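Local coordinates for putative peptide ABC-transport system periplasmic peptide-binding protein (Campylobacter jejuni, PDB 4OEV) that binds nickel(II) outside the cytoplasm for import by an ABC-type transporter, within a family generally assigned to peptide transport, at residues N250-V258 against D327-I335. Sequence-based numbering, arbitrary orientation.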
loop_
_atom_site.group_PDB
_atom_site.type_symbol
_atom_site.label_atom_id
_atom_site.label_comp_id
_atom_site.label_asym_id
_atom_site.label_seq_id
_atom_site.Cartn_x
_atom_site.Cartn_y
_atom_site.Cartn_z
ATOM N N ASN A 250 -23.540 6.065 -4.382
ATOM C CA ASN A 250 -24.568 6.394 -3.355
ATOM C C ASN A 250 -25.333 7.655 -3.734
ATOM O O ASN A 250 -24.715 8.636 -4.142
ATOM C CB ASN A 250 -23.870 6.552 -1.986
ATOM C CG ASN A 250 -24.854 6.977 -0.884
ATOM O OD1 ASN A 250 -25.060 8.166 -0.701
ATOM N ND2 ASN A 250 -25.450 6.022 -0.174
ATOM N N GLU A 251 -26.667 7.668 -3.575
ATOM C CA GLU A 251 -27.486 8.787 -4.089
ATOM C C GLU A 251 -27.133 10.137 -3.431
ATOM O O GLU A 251 -27.159 11.190 -4.081
ATOM C CB GLU A 251 -29.000 8.496 -3.903
ATOM C CG GLU A 251 -29.430 8.351 -2.433
ATOM C CD GLU A 251 -30.950 8.296 -2.247
ATOM O OE1 GLU A 251 -31.658 9.174 -2.804
ATOM O OE2 GLU A 251 -31.429 7.362 -1.560
ATOM N N PHE A 252 -26.690 10.100 -2.170
ATOM C CA PHE A 252 -26.319 11.329 -1.505
ATOM C C PHE A 252 -24.871 11.663 -1.739
ATOM O O PHE A 252 -24.530 12.817 -2.056
ATOM C CB PHE A 252 -26.570 11.241 0.035
ATOM C CG PHE A 252 -27.966 10.881 0.380
ATOM C CD1 PHE A 252 -29.015 11.737 0.029
ATOM C CD2 PHE A 252 -28.256 9.688 1.049
ATOM C CE1 PHE A 252 -30.335 11.412 0.319
ATOM C CE2 PHE A 252 -29.582 9.356 1.379
ATOM C CZ PHE A 252 -30.627 10.208 0.991
ATOM N N LEU A 253 -24.000 10.674 -1.544
ATOM C CA LEU A 253 -22.569 10.918 -1.632
ATOM C C LEU A 253 -22.131 11.268 -3.072
ATOM O O LEU A 253 -21.108 11.934 -3.245
ATOM C CB LEU A 253 -21.751 9.701 -1.103
ATOM C CG LEU A 253 -21.971 9.380 0.390
ATOM C CD1 LEU A 253 -20.987 8.262 0.788
ATOM C CD2 LEU A 253 -21.854 10.594 1.352
ATOM N N LYS A 254 -22.913 10.896 -4.099
ATOM C CA LYS A 254 -22.473 11.314 -5.439
ATOM C C LYS A 254 -22.429 12.845 -5.575
ATOM O O LYS A 254 -21.694 13.377 -6.392
ATOM C CB LYS A 254 -23.378 10.745 -6.493
ATOM C CG LYS A 254 -24.853 11.239 -6.418
ATOM C CD LYS A 254 -25.619 10.795 -7.668
ATOM C CE LYS A 254 -25.338 9.333 -7.985
ATOM N NZ LYS A 254 -26.124 8.795 -9.128
ATOM N N ASP A 255 -23.236 13.546 -4.775
ATOM C CA ASP A 255 -23.393 14.986 -4.889
ATOM C C ASP A 255 -22.173 15.747 -4.394
ATOM O O ASP A 255 -21.764 15.649 -3.225
ATOM C CB ASP A 255 -24.645 15.458 -4.077
ATOM C CG ASP A 255 -25.015 16.914 -4.329
ATOM O OD1 ASP A 255 -24.107 17.778 -4.526
ATOM O OD2 ASP A 255 -26.231 17.223 -4.299
ATOM N N LEU A 256 -21.629 16.566 -5.272
ATOM C CA LEU A 256 -20.412 17.335 -4.959
ATOM C C LEU A 256 -20.571 18.170 -3.675
ATOM O O LEU A 256 -19.705 18.166 -2.781
ATOM C CB LEU A 256 -20.078 18.246 -6.125
ATOM C CG LEU A 256 -18.940 19.221 -5.823
ATOM C CD1 LEU A 256 -17.639 18.440 -5.548
ATOM C CD2 LEU A 256 -18.767 20.153 -7.002
ATOM N N LYS A 257 -21.681 18.879 -3.565
ATOM C CA LYS A 257 -21.902 19.715 -2.373
ATOM C C LYS A 257 -21.956 18.884 -1.104
ATOM O O LYS A 257 -21.528 19.334 -0.049
ATOM C CB LYS A 257 -23.197 20.523 -2.507
ATOM C CG LYS A 257 -23.102 21.676 -3.537
ATOM C CD LYS A 257 -24.518 22.289 -3.821
ATOM C CE LYS A 257 -24.479 23.387 -4.901
ATOM N NZ LYS A 257 -25.849 23.872 -5.324
ATOM N N VAL A 258 -22.527 17.688 -1.191
ATOM C CA VAL A 258 -22.612 16.807 -0.014
ATOM C C VAL A 258 -21.204 16.345 0.419
ATOM O O VAL A 258 -20.834 16.404 1.587
ATOM C CB VAL A 258 -23.487 15.587 -0.329
ATOM C CG1 VAL A 258 -23.320 14.471 0.756
ATOM C CG2 VAL A 258 -24.958 16.028 -0.522
ATOM N N ASP A 327 -36.785 15.894 -0.270
ATOM C CA ASP A 327 -37.802 15.111 -0.947
ATOM C C ASP A 327 -38.223 13.897 -0.123
ATOM O O ASP A 327 -38.288 12.775 -0.641
ATOM C CB ASP A 327 -37.273 14.676 -2.328
ATOM C CG ASP A 327 -37.073 15.865 -3.270
ATOM O OD1 ASP A 327 -37.891 16.824 -3.185
ATOM O OD2 ASP A 327 -36.109 15.848 -4.081
ATOM N N GLY A 328 -38.447 14.118 1.178
ATOM C CA GLY A 328 -38.905 13.058 2.042
ATOM C C GLY A 328 -37.823 12.088 2.499
ATOM O O GLY A 328 -38.148 11.156 3.230
ATOM N N LYS A 329 -36.562 12.274 2.086
ATOM C CA LYS A 329 -35.468 11.365 2.496
ATOM C C LYS A 329 -34.424 12.063 3.345
ATOM O O LYS A 329 -33.848 13.048 2.908
ATOM C CB LYS A 329 -34.743 10.767 1.274
ATOM C CG LYS A 329 -35.597 9.908 0.371
ATOM C CD LYS A 329 -34.868 9.735 -0.974
ATOM C CE LYS A 329 -35.476 8.644 -1.835
ATOM N NZ LYS A 329 -34.693 8.515 -3.125
ATOM N N ILE A 330 -34.117 11.545 4.532
ATOM C CA ILE A 330 -33.038 12.187 5.298
ATOM C C ILE A 330 -31.673 11.806 4.715
ATOM O O ILE A 330 -31.488 10.722 4.154
ATOM C CB ILE A 330 -33.083 11.857 6.824
ATOM C CG1 ILE A 330 -32.710 10.413 7.073
ATOM C CG2 ILE A 330 -34.491 12.214 7.453
ATOM C CD1 ILE A 330 -32.155 10.174 8.494
ATOM N N LEU A 331 -30.737 12.750 4.762
ATOM C CA LEU A 331 -29.389 12.524 4.295
ATOM C C LEU A 331 -28.706 11.577 5.274
ATOM O O LEU A 331 -28.301 12.000 6.367
ATOM C CB LEU A 331 -28.613 13.845 4.180
ATOM C CG LEU A 331 -27.436 13.890 3.163
ATOM C CD1 LEU A 331 -26.851 15.302 3.033
ATOM C CD2 LEU A 331 -26.329 12.973 3.612
ATOM N N GLU A 332 -28.628 10.297 4.908
ATOM C CA GLU A 332 -28.019 9.270 5.763
ATOM C C GLU A 332 -27.315 8.195 4.949
ATOM O O GLU A 332 -27.622 8.002 3.777
ATOM C CB GLU A 332 -29.059 8.593 6.672
ATOM C CG GLU A 332 -29.923 7.532 6.007
ATOM C CD GLU A 332 -31.005 6.999 6.947
ATOM O OE1 GLU A 332 -30.755 6.947 8.175
ATOM O OE2 GLU A 332 -32.109 6.644 6.456
ATOM N N PHE A 333 -26.380 7.489 5.577
ATOM C CA PHE A 333 -25.596 6.485 4.866
ATOM C C PHE A 333 -24.767 5.672 5.862
ATOM O O PHE A 333 -24.693 6.023 7.047
ATOM C CB PHE A 333 -24.695 7.139 3.799
ATOM C CG PHE A 333 -23.751 8.167 4.351
ATOM C CD1 PHE A 333 -22.497 7.791 4.782
ATOM C CD2 PHE A 333 -24.128 9.506 4.467
ATOM C CE1 PHE A 333 -21.622 8.738 5.316
ATOM C CE2 PHE A 333 -23.268 10.468 5.001
ATOM C CZ PHE A 333 -22.003 10.079 5.438
ATOM N N GLU A 334 -24.174 4.568 5.412
ATOM C CA GLU A 334 -23.397 3.751 6.347
ATOM C C GLU A 334 -21.922 4.052 6.263
ATOM O O GLU A 334 -21.417 4.395 5.193
ATOM C CB GLU A 334 -23.625 2.277 6.095
ATOM C CG GLU A 334 -25.051 1.873 6.305
ATOM C CD GLU A 334 -25.321 0.461 5.869
ATOM O OE1 GLU A 334 -26.357 -0.065 6.319
ATOM O OE2 GLU A 334 -24.511 -0.102 5.063
ATOM N N ILE A 335 -21.234 3.946 7.397
ATOM C CA ILE A 335 -19.773 4.077 7.418
ATOM C C ILE A 335 -19.189 2.736 7.860
ATOM O O ILE A 335 -19.442 2.308 8.985
ATOM C CB ILE A 335 -19.322 5.181 8.392
ATOM C CG1 ILE A 335 -19.948 6.529 8.022
ATOM C CG2 ILE A 335 -17.825 5.285 8.426
ATOM C CD1 ILE A 335 -19.914 7.535 9.206
HETATM O O HOH W 1 -27.716 6.096 1.678
HETATM O O HOH W 2 -32.894 6.163 -3.372
#
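Phe252, in the turn before helix 256-265, and Leu331, at the break in strand 329-338, mark the nearest backbone approach, 6.7 Å between CA atoms, without a backbone hydrogen bond between the segments. Leu331 CA sits over one face of the Phe252 ring, 4.1 Å from the centroid and 6° off its normal, a CH-pi contact; Glu251 CG covers the opposite face, Lys329 CB lies at the edge, and Ile330 O (3.3 Å from Phe252 CZ) and Glu332 O approach obliquely. Deeper in, Leu253 CD2 stands over the Phe333 ring, 4.0 Å from its centroid, and Val258 CG2 meets Leu331 CD1 tip to tip. Outside, extended Lys329 carries NZ to the syn side of Glu251 OE1 (3.1 Å), a salt bridge; a water accepts from NZ and donates weakly to Glu251 OE2. Another, 2.9 Å from Asn250 ND2, accepts from it and donates to Glu332 O. With CG anti to the backbone N (chi1 177°), Asn250 turns OD1 back to accept from Phe252 N, an Asx turn, and, in the carbonyl plane, Leu253 N, an Asx motif, tying down the backbone bearing Phe252 and Leu253. Mainly apolar packing, edged by charge pairing and water bridges, thus joins this turn and the helix start to the strand, away from the nickel site.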